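Local coordinates for inositol monophosphatase family protein (Staphylococcus aureus subsp. aureus MSSA476, PDB 4I3Y) that probably hydrolyses inositol monophosphates to free inositol and phosphate with the help of magnesium ions, and is inhibited by lithium, at residues I112-V126 with K212-E224. Residues are numbered along the deposited sequence; the frame is centred on the assembly and turned at random.
Sequences ILAYFYEGKPMLSYV and KPWDIAAQFLFAE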
ATOM      1  N   ILE A 112      16.768  -4.085  -2.665  1.00 13.31           N
ATOM      2  CA  ILE A 112      16.906  -4.483  -4.057  1.00 14.10           C
ATOM      3  C   ILE A 112      18.342  -4.960  -4.427  1.00 14.61           C
ATOM      4  O   ILE A 112      19.365  -4.232  -4.233  1.00 13.97           O
ATOM      5  CB  ILE A 112      16.433  -3.379  -5.044  1.00 14.71           C
ATOM      6  CG1 ILE A 112      14.995  -2.975  -4.670  1.00 14.59           C
ATOM      7  CG2 ILE A 112      16.535  -3.855  -6.518  1.00 12.88           C
ATOM      8  CD1 ILE A 112      14.372  -1.858  -5.512  1.00 14.30           C
ATOM      9  N   LEU A 113      18.410  -6.146  -5.022  1.00 13.65           N
ATOM     10  CA  LEU A 113      19.733  -6.649  -5.516  1.00 14.23           C
ATOM     11  C   LEU A 113      19.624  -7.193  -6.895  1.00 13.76           C
ATOM     12  O   LEU A 113      18.640  -7.878  -7.202  1.00 14.70           O
ATOM     13  CB  LEU A 113      20.252  -7.805  -4.641  1.00 14.03           C
ATOM     14  CG  LEU A 113      21.023  -7.387  -3.416  1.00 17.10           C
ATOM     15  CD1 LEU A 113      21.179  -8.579  -2.451  1.00 17.10           C
ATOM     16  CD2 LEU A 113      22.384  -6.741  -3.759  1.00 16.88           C
ATOM     17  N   ALA A 114      20.637  -6.946  -7.736  1.00 14.27           N
ATOM     18  CA  ALA A 114      20.623  -7.488  -9.081  1.00 15.52           C
ATOM     19  C   ALA A 114      22.080  -7.723  -9.536  1.00 17.77           C
ATOM     20  O   ALA A 114      22.962  -6.852  -9.338  1.00 18.01           O
ATOM     21  CB  ALA A 114      19.896  -6.555 -10.054  1.00 14.22           C
ATOM     22  N   TYR A 115      22.289  -8.922 -10.101  1.00 17.32           N
ATOM     23  CA  TYR A 115      23.572  -9.357 -10.613  1.00 17.62           C
ATOM     24  C   TYR A 115      23.538  -9.449 -12.160  1.00 17.43           C
ATOM     25  O   TYR A 115      22.682 -10.126 -12.779  1.00 17.53           O
ATOM     26  CB  TYR A 115      23.940 -10.712 -10.001  1.00 17.57           C
ATOM     27  CG  TYR A 115      25.095 -11.436 -10.667  1.00 17.74           C
ATOM     28  CD1 TYR A 115      26.388 -10.887 -10.657  1.00 18.77           C
ATOM     29  CD2 TYR A 115      24.899 -12.705 -11.294  1.00 20.38           C
ATOM     30  CE1 TYR A 115      27.479 -11.574 -11.248  1.00 22.45           C
ATOM     31  CE2 TYR A 115      25.971 -13.411 -11.900  1.00 20.44           C
ATOM     32  CZ  TYR A 115      27.259 -12.857 -11.868  1.00 24.41           C
ATOM     33  OH  TYR A 115      28.323 -13.519 -12.484  1.00 24.29           O
ATOM     34  N   PHE A 116      24.537  -8.839 -12.755  1.00 15.98           N
ATOM     35  CA  PHE A 116      24.639  -8.735 -14.190  1.00 18.93           C
ATOM     36  C   PHE A 116      25.979  -9.354 -14.570  1.00 18.65           C
ATOM     37  O   PHE A 116      27.021  -9.007 -13.991  1.00 17.82           O
ATOM     38  CB  PHE A 116      24.637  -7.246 -14.644  1.00 18.52           C
ATOM     39  CG  PHE A 116      23.331  -6.561 -14.412  1.00 19.99           C
ATOM     40  CD1 PHE A 116      22.364  -6.527 -15.421  1.00 18.66           C
ATOM     41  CD2 PHE A 116      23.043  -6.016 -13.172  1.00 18.96           C
ATOM     42  CE1 PHE A 116      21.139  -5.933 -15.207  1.00 20.61           C
ATOM     43  CE2 PHE A 116      21.808  -5.410 -12.953  1.00 20.45           C
ATOM     44  CZ  PHE A 116      20.858  -5.373 -13.957  1.00 19.93           C
ATOM     45  N   TYR A 117      25.918 -10.259 -15.525  1.00 21.06           N
ATOM     46  CA  TYR A 117      27.121 -10.958 -15.983  1.00 25.03           C
ATOM     47  C   TYR A 117      27.418 -10.479 -17.411  1.00 24.87           C
ATOM     48  O   TYR A 117      26.618 -10.728 -18.325  1.00 23.45           O
ATOM     49  CB  TYR A 117      26.939 -12.486 -15.935  1.00 25.46           C
ATOM     50  CG  TYR A 117      28.115 -13.222 -16.594  1.00 31.29           C
ATOM     51  CD1 TYR A 117      29.384 -13.166 -16.028  1.00 28.46           C
ATOM     52  CD2 TYR A 117      27.960 -13.915 -17.816  1.00 33.15           C
ATOM     53  CE1 TYR A 117      30.459 -13.800 -16.617  1.00 31.64           C
ATOM     54  CE2 TYR A 117      29.047 -14.552 -18.418  1.00 35.59           C
ATOM     55  CZ  TYR A 117      30.295 -14.469 -17.807  1.00 34.30           C
ATOM     56  OH  TYR A 117      31.412 -15.083 -18.343  1.00 44.68           O
ATOM     57  N   GLU A 118      28.537  -9.764 -17.595  1.00 26.98           N
ATOM     58  CA  GLU A 118      28.835  -9.123 -18.903  1.00 25.83           C
ATOM     59  C   GLU A 118      27.592  -8.429 -19.394  1.00 28.23           C
ATOM     60  O   GLU A 118      27.091  -8.719 -20.488  1.00 27.30           O
ATOM     61  CB  GLU A 118      29.328 -10.122 -19.945  1.00 26.10           C
ATOM     62  CG  GLU A 118      30.492 -10.932 -19.441  1.00 27.08           C
ATOM     63  CD  GLU A 118      31.079 -11.860 -20.480  1.00 33.02           C
ATOM     64  OE1 GLU A 118      30.385 -12.309 -21.427  1.00 40.42           O
ATOM     65  OE2 GLU A 118      32.272 -12.123 -20.342  1.00 30.48           O
ATOM     66  N   GLY A 119      27.057  -7.568 -18.534  1.00 26.17           N
ATOM     67  CA  GLY A 119      25.818  -6.836 -18.822  1.00 28.10           C
ATOM     68  C   GLY A 119      24.457  -7.548 -18.977  1.00 28.66           C
ATOM     69  O   GLY A 119      23.457  -6.890 -19.279  1.00 28.50           O
ATOM     70  N   LYS A 120      24.393  -8.865 -18.770  1.00 26.47           N
ATOM     71  CA  LYS A 120      23.122  -9.582 -18.878  1.00 23.80           C
ATOM     72  C   LYS A 120      22.623  -9.938 -17.457  1.00 22.52           C
ATOM     73  O   LYS A 120      23.384 -10.460 -16.619  1.00 22.06           O
ATOM     74  CB  LYS A 120      23.242 -10.834 -19.757  1.00 25.55           C
ATOM     75  CG  LYS A 120      21.969 -11.666 -19.821  1.00 27.09           C
ATOM     76  CD  LYS A 120      21.904 -12.543 -21.062  1.00 29.17           C
ATOM     77  CE  LYS A 120      22.786 -13.756 -20.950  1.00 25.04           C
ATOM     78  NZ  LYS A 120      22.255 -14.903 -21.766  1.00 25.36           N
ATOM     79  N   PRO A 121      21.368  -9.574 -17.164  1.00 18.93           N
ATOM     80  CA  PRO A 121      20.728  -9.878 -15.851  1.00 18.75           C
ATOM     81  C   PRO A 121      20.698 -11.414 -15.680  1.00 18.03           C
ATOM     82  O   PRO A 121      20.138 -12.106 -16.545  1.00 18.26           O
ATOM     83  CB  PRO A 121      19.260  -9.399 -16.046  1.00 15.90           C
ATOM     84  CG  PRO A 121      19.280  -8.488 -17.196  1.00 17.21           C
ATOM     85  CD  PRO A 121      20.424  -8.958 -18.117  1.00 16.84           C
ATOM     86  N   MET A 122      21.289 -11.902 -14.594  1.00 18.30           N
ATOM     87  CA  MET A 122      21.321 -13.310 -14.229  1.00 17.90           C
ATOM     88  C   MET A 122      20.530 -13.624 -12.926  1.00 16.40           C
ATOM     89  O   MET A 122      19.855 -14.663 -12.863  1.00 16.39           O
ATOM     90  CB  MET A 122      22.776 -13.799 -14.067  1.00 19.09           C
ATOM     91  CG  MET A 122      23.629 -13.716 -15.337  1.00 21.35           C
ATOM     92  SD  MET A 122      22.878 -14.645 -16.684  1.00 25.65           S
ATOM     93  CE  MET A 122      24.033 -14.428 -18.026  1.00 31.45           C
ATOM     94  N   LEU A 123      20.686 -12.776 -11.903  1.00 15.80           N
ATOM     95  CA  LEU A 123      19.991 -12.939 -10.578  1.00 15.77           C
ATOM     96  C   LEU A 123      19.396 -11.585 -10.150  1.00 14.80           C
ATOM     97  O   LEU A 123      20.026 -10.540 -10.312  1.00 13.58           O
ATOM     98  CB  LEU A 123      20.921 -13.432  -9.479  1.00 14.87           C
ATOM     99  CG  LEU A 123      21.636 -14.770  -9.648  1.00 16.96           C
ATOM    100  CD1 LEU A 123      22.691 -14.927  -8.529  1.00 16.65           C
ATOM    101  CD2 LEU A 123      20.682 -15.962  -9.681  1.00 17.23           C
ATOM    102  N   SER A 124      18.170 -11.619  -9.653  1.00 15.47           N
ATOM    103  CA  SER A 124      17.484 -10.404  -9.130  1.00 16.27           C
ATOM    104  C   SER A 124      16.731 -10.670  -7.856  1.00 15.98           C
ATOM    105  O   SER A 124      16.192 -11.752  -7.694  1.00 15.63           O
ATOM    106  CB  SER A 124      16.518  -9.853 -10.168  1.00 17.42           C
ATOM    107  OG  SER A 124      17.259  -9.473 -11.313  1.00 21.24           O
ATOM    108  N   TYR A 125      16.680  -9.679  -6.968  1.00 14.46           N
ATOM    109  CA  TYR A 125      16.090  -9.848  -5.674  1.00 13.95           C
ATOM    110  C   TYR A 125      15.379  -8.569  -5.260  1.00 13.94           C
ATOM    111  O   TYR A 125      15.990  -7.484  -5.347  1.00 13.23           O
ATOM    112  CB  TYR A 125      17.186 -10.134  -4.596  1.00 15.03           C
ATOM    113  CG  TYR A 125      17.961 -11.392  -4.908  1.00 15.46           C
ATOM    114  CD1 TYR A 125      17.447 -12.653  -4.568  1.00 16.71           C
ATOM    115  CD2 TYR A 125      19.142 -11.326  -5.639  1.00 15.69           C
ATOM    116  CE1 TYR A 125      18.129 -13.817  -4.919  1.00 18.10           C
ATOM    117  CE2 TYR A 125      19.804 -12.455  -6.048  1.00 15.72           C
ATOM    118  CZ  TYR A 125      19.315 -13.696  -5.649  1.00 17.22           C
ATOM    119  OH  TYR A 125      20.018 -14.777  -6.000  1.00 15.74           O
ATOM    120  N   VAL A 126      14.130  -8.732  -4.767  1.00 13.48           N
ATOM    121  CA  VAL A 126      13.364  -7.686  -4.087  1.00 12.76           C
ATOM    122  C   VAL A 126      12.850  -8.250  -2.770  1.00 12.87           C
ATOM    123  O   VAL A 126      11.934  -9.097  -2.739  1.00 12.07           O
ATOM    124  CB  VAL A 126      12.200  -7.108  -4.911  1.00 12.50           C
ATOM    125  CG1 VAL A 126      11.526  -5.985  -4.096  1.00 13.15           C
ATOM    126  CG2 VAL A 126      12.698  -6.550  -6.257  1.00 12.32           C
ATOM    127  N   LYS A 212      16.886   5.992 -10.228  1.00 17.57           N
ATOM    128  CA  LYS A 212      18.312   5.681 -10.269  1.00 18.33           C
ATOM    129  C   LYS A 212      18.486   4.242 -10.684  1.00 17.50           C
ATOM    130  O   LYS A 212      17.522   3.471 -10.622  1.00 17.17           O
ATOM    131  CB  LYS A 212      18.914   5.887  -8.900  1.00 17.82           C
ATOM    132  CG  LYS A 212      18.818   7.356  -8.503  1.00 24.77           C
ATOM    133  CD  LYS A 212      19.861   8.227  -9.211  1.00 27.67           C
ATOM    134  CE  LYS A 212      19.385   9.632  -9.588  1.00 36.98           C
ATOM    135  NZ  LYS A 212      18.045   9.979  -9.003  1.00 44.20           N
ATOM    136  N   PRO A 213      19.720   3.858 -11.067  1.00 16.69           N
ATOM    137  CA  PRO A 213      19.999   2.486 -11.492  1.00 16.78           C
ATOM    138  C   PRO A 213      19.483   1.428 -10.455  1.00 15.44           C
ATOM    139  O   PRO A 213      18.872   0.419 -10.865  1.00 17.67           O
ATOM    140  CB  PRO A 213      21.547   2.465 -11.570  1.00 15.97           C
ATOM    141  CG  PRO A 213      21.860   3.857 -12.035  1.00 17.28           C
ATOM    142  CD  PRO A 213      20.886   4.755 -11.287  1.00 17.64           C
ATOM    143  N   TRP A 214      19.744   1.693  -9.172  1.00 14.02           N
ATOM    144  CA  TRP A 214      19.435   0.760  -8.071  1.00 14.96           C
ATOM    145  C   TRP A 214      17.913   0.643  -7.802  1.00 15.16           C
ATOM    146  O   TRP A 214      17.481  -0.394  -7.337  1.00 14.69           O
ATOM    147  CB  TRP A 214      20.213   1.132  -6.797  1.00 12.85           C
ATOM    148  CG  TRP A 214      20.177   2.621  -6.511  1.00 13.75           C
ATOM    149  CD1 TRP A 214      19.131   3.313  -5.954  1.00 13.31           C
ATOM    150  CD2 TRP A 214      21.188   3.600  -6.823  1.00 13.71           C
ATOM    151  NE1 TRP A 214      19.445   4.646  -5.865  1.00 13.02           N
ATOM    152  CE2 TRP A 214      20.707   4.852  -6.369  1.00 14.73           C
ATOM    153  CE3 TRP A 214      22.473   3.527  -7.387  1.00 14.36           C
ATOM    154  CZ2 TRP A 214      21.455   6.053  -6.475  1.00 14.41           C
ATOM    155  CZ3 TRP A 214      23.220   4.730  -7.513  1.00 15.52           C
ATOM    156  CH2 TRP A 214      22.713   5.969  -7.066  1.00 15.62           C
ATOM    157  N   ASP A 215      17.118   1.689  -8.103  1.00 15.48           N
ATOM    158  CA  ASP A 215      15.635   1.604  -7.897  1.00 14.72           C
ATOM    159  C   ASP A 215      14.959   0.607  -8.856  1.00 14.31           C
ATOM    160  O   ASP A 215      13.860   0.111  -8.572  1.00 13.91           O
ATOM    161  CB  ASP A 215      14.946   2.975  -8.096  1.00 14.41           C
ATOM    162  CG  ASP A 215      15.501   4.053  -7.215  1.00 15.29           C
ATOM    163  OD1 ASP A 215      15.627   3.888  -5.968  1.00 15.28           O
ATOM    164  OD2 ASP A 215      15.811   5.114  -7.812  1.00 15.21           O
ATOM    165  N   ILE A 216      15.593   0.345 -10.003  1.00 13.20           N
ATOM    166  CA  ILE A 216      15.027  -0.528 -11.045  1.00 13.07           C
ATOM    167  C   ILE A 216      15.829  -1.788 -11.397  1.00 14.63           C
ATOM    168  O   ILE A 216      15.443  -2.534 -12.298  1.00 15.39           O
ATOM    169  CB  ILE A 216      14.731   0.279 -12.344  1.00 12.25           C
ATOM    170  CG1 ILE A 216      16.011   0.939 -12.957  1.00 12.24           C
ATOM    171  CG2 ILE A 216      13.716   1.383 -12.019  1.00 11.68           C
ATOM    172  CD1 ILE A 216      15.786   1.372 -14.408  1.00 10.84           C
ATOM    173  N   ALA A 217      16.946  -2.015 -10.699  1.00 14.06           N
ATOM    174  CA  ALA A 217      17.963  -2.961 -11.193  1.00 13.96           C
ATOM    175  C   ALA A 217      17.444  -4.402 -11.243  1.00 13.94           C
ATOM    176  O   ALA A 217      17.714  -5.113 -12.200  1.00 15.19           O
ATOM    177  CB  ALA A 217      19.231  -2.866 -10.331  1.00 13.86           C
ATOM    178  N   ALA A 218      16.678  -4.826 -10.241  1.00 12.78           N
ATOM    179  CA  ALA A 218      16.180  -6.209 -10.195  1.00 12.24           C
ATOM    180  C   ALA A 218      15.059  -6.480 -11.194  1.00 12.24           C
ATOM    181  O   ALA A 218      14.865  -7.627 -11.641  1.00 12.44           O
ATOM    182  CB  ALA A 218      15.657  -6.496  -8.790  1.00 11.92           C
ATOM    183  N   GLN A 219      14.294  -5.429 -11.495  1.00 11.24           N
ATOM    184  CA  GLN A 219      13.092  -5.545 -12.265  1.00 12.30           C
ATOM    185  C   GLN A 219      13.316  -6.043 -13.712  1.00 13.36           C
ATOM    186  O   GLN A 219      12.413  -6.705 -14.290  1.00 12.58           O
ATOM    187  CB  GLN A 219      12.336  -4.208 -12.275  1.00 12.19           C
ATOM    188  CG  GLN A 219      11.693  -3.819 -10.942  1.00 11.98           C
ATOM    189  CD  GLN A 219      12.591  -2.983 -10.059  1.00 13.01           C
ATOM    190  OE1 GLN A 219      13.765  -3.348  -9.799  1.00 12.92           O
ATOM    191  NE2 GLN A 219      12.033  -1.904  -9.492  1.00 13.13           N
ATOM    192  N   PHE A 220      14.488  -5.733 -14.307  1.00 13.31           N
ATOM    193  CA  PHE A 220      14.792  -6.240 -15.669  1.00 13.50           C
ATOM    194  C   PHE A 220      14.554  -7.710 -15.784  1.00 14.28           C
ATOM    195  O   PHE A 220      13.893  -8.157 -16.708  1.00 16.82           O
ATOM    196  CB  PHE A 220      16.250  -5.989 -16.084  1.00 12.88           C
ATOM    197  CG  PHE A 220      16.581  -4.524 -16.342  1.00 13.44           C
ATOM    198  CD1 PHE A 220      16.330  -3.949 -17.582  1.00 13.56           C
ATOM    199  CD2 PHE A 220      17.184  -3.735 -15.339  1.00 13.62           C
ATOM    200  CE1 PHE A 220      16.652  -2.603 -17.794  1.00 14.20           C
ATOM    201  CE2 PHE A 220      17.486  -2.415 -15.552  1.00 12.73           C
ATOM    202  CZ  PHE A 220      17.196  -1.836 -16.786  1.00 13.38           C
ATOM    203  N   LEU A 221      15.127  -8.500 -14.876  1.00 13.87           N
ATOM    204  CA  LEU A 221      15.003  -9.957 -15.061  1.00 13.07           C
ATOM    205  C   LEU A 221      13.589 -10.436 -14.751  1.00 12.68           C
ATOM    206  O   LEU A 221      13.067 -11.371 -15.421  1.00 11.72           O
ATOM    207  CB  LEU A 221      16.074 -10.679 -14.211  1.00 12.97           C
ATOM    208  CG  LEU A 221      16.113 -12.180 -14.317  1.00 13.44           C
ATOM    209  CD1 LEU A 221      16.368 -12.537 -15.758  1.00 15.45           C
ATOM    210  CD2 LEU A 221      17.217 -12.758 -13.406  1.00 13.49           C
ATOM    211  N   PHE A 222      12.923  -9.782 -13.763  1.00 12.76           N
ATOM    212  CA  PHE A 222      11.514 -10.090 -13.521  1.00 12.04           C
ATOM    213  C   PHE A 222      10.688  -9.864 -14.781  1.00 13.24           C
ATOM    214  O   PHE A 222       9.815 -10.669 -15.089  1.00 13.36           O
ATOM    215  CB  PHE A 222      10.957  -9.317 -12.319  1.00 12.41           C
ATOM    216  CG  PHE A 222      11.426  -9.843 -10.967  1.00 13.05           C
ATOM    217  CD1 PHE A 222      10.745 -10.889 -10.330  1.00 14.83           C
ATOM    218  CD2 PHE A 222      12.507  -9.274 -10.315  1.00 13.66           C
ATOM    219  CE1 PHE A 222      11.190 -11.389  -9.104  1.00 15.14           C
ATOM    220  CE2 PHE A 222      12.955  -9.757  -9.081  1.00 13.70           C
ATOM    221  CZ  PHE A 222      12.284 -10.794  -8.463  1.00 14.64           C
ATOM    222  N   ALA A 223      10.935  -8.747 -15.480  1.00 13.76           N
ATOM    223  CA  ALA A 223      10.118  -8.360 -16.639  1.00 14.97           C
ATOM    224  C   ALA A 223      10.364  -9.372 -17.782  1.00 15.54           C
ATOM    225  O   ALA A 223       9.422  -9.868 -18.391  1.00 15.65           O
ATOM    226  CB  ALA A 223      10.462  -6.929 -17.093  1.00 13.20           C
ATOM    227  N   GLU A 224      11.630  -9.745 -17.984  1.00 16.73           N
ATOM    228  CA  GLU A 224      11.925 -10.773 -18.994  1.00 18.86           C
ATOM    229  C   GLU A 224      11.247 -12.127 -18.672  1.00 19.57           C
ATOM    230  O   GLU A 224      10.562 -12.702 -19.517  1.00 19.02           O
ATOM    231  CB  GLU A 224      13.438 -10.971 -19.055  1.00 20.91           C
ATOM    232  CG  GLU A 224      13.879 -12.053 -20.034  1.00 23.53           C
ATOM    233  CD  GLU A 224      15.349 -11.948 -20.353  1.00 23.81           C
ATOM    234  OE1 GLU A 224      16.041 -11.089 -19.799  1.00 24.10           O
ATOM    235  OE2 GLU A 224      15.801 -12.760 -21.171  1.00 25.91           O
TER
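With CG anti to the backbone N (chi1 -178°), the side chain of L221 reaches from helix 219-224 down onto strand 120-126, where its CD2 sits 3.3 Å from M122 O and its CB meets P121 CB. In S124 the OG lies beside the backbone N and anti to the carbonyl carbon (chi1 -62°), which brings the hydroxyl under the helix, 3.0 Å from A218 O, a weak hydrogen bond at best, since the hydroxyl proton has another acceptor in range, and within van der Waals range of L221 CB. F222 reaches S124 CB with its CE2 atom, at 3.7 Å, and lies more loosely against V126 CG2. Small residues let the backbones close in: the CA atoms of S124 and A218 are 4.5 Å apart, and A218 CB touches both I112 CG2, at 3.6 Å, and the carbonyl oxygen of Y125.

Strands 112-117 and 120-126 form an antiparallel hairpin, joined by a type I' turn from Y117 to K120 and interrupted by a classic beta bulge in which M122 and L123 both face Y115. Helix 219-224 runs nearly crosswise over strand 120-126, at 106°, and packs on one face of the large mixed sheet of this inositol monophosphatase fold; L113, L123 and Y125 point to the other face, against helix 12-35.

Towards the metal site, I112 CD1 packs on D215 O at 3.7 Å. That carbonyl also accepts a hydrogen bond from Q219 NE2 on an in-plane lone pair, linking the weakly bonded turn 213-216 to Q219. The carboxylate of D215 lies close to D94, a magnesium ligand, and to a bound phosphate. Further along the hairpin, A114 CB lies 3.4 Å from A217 O, while F220 CD2 approaches the edge of the F116 ring, which stacks with H240.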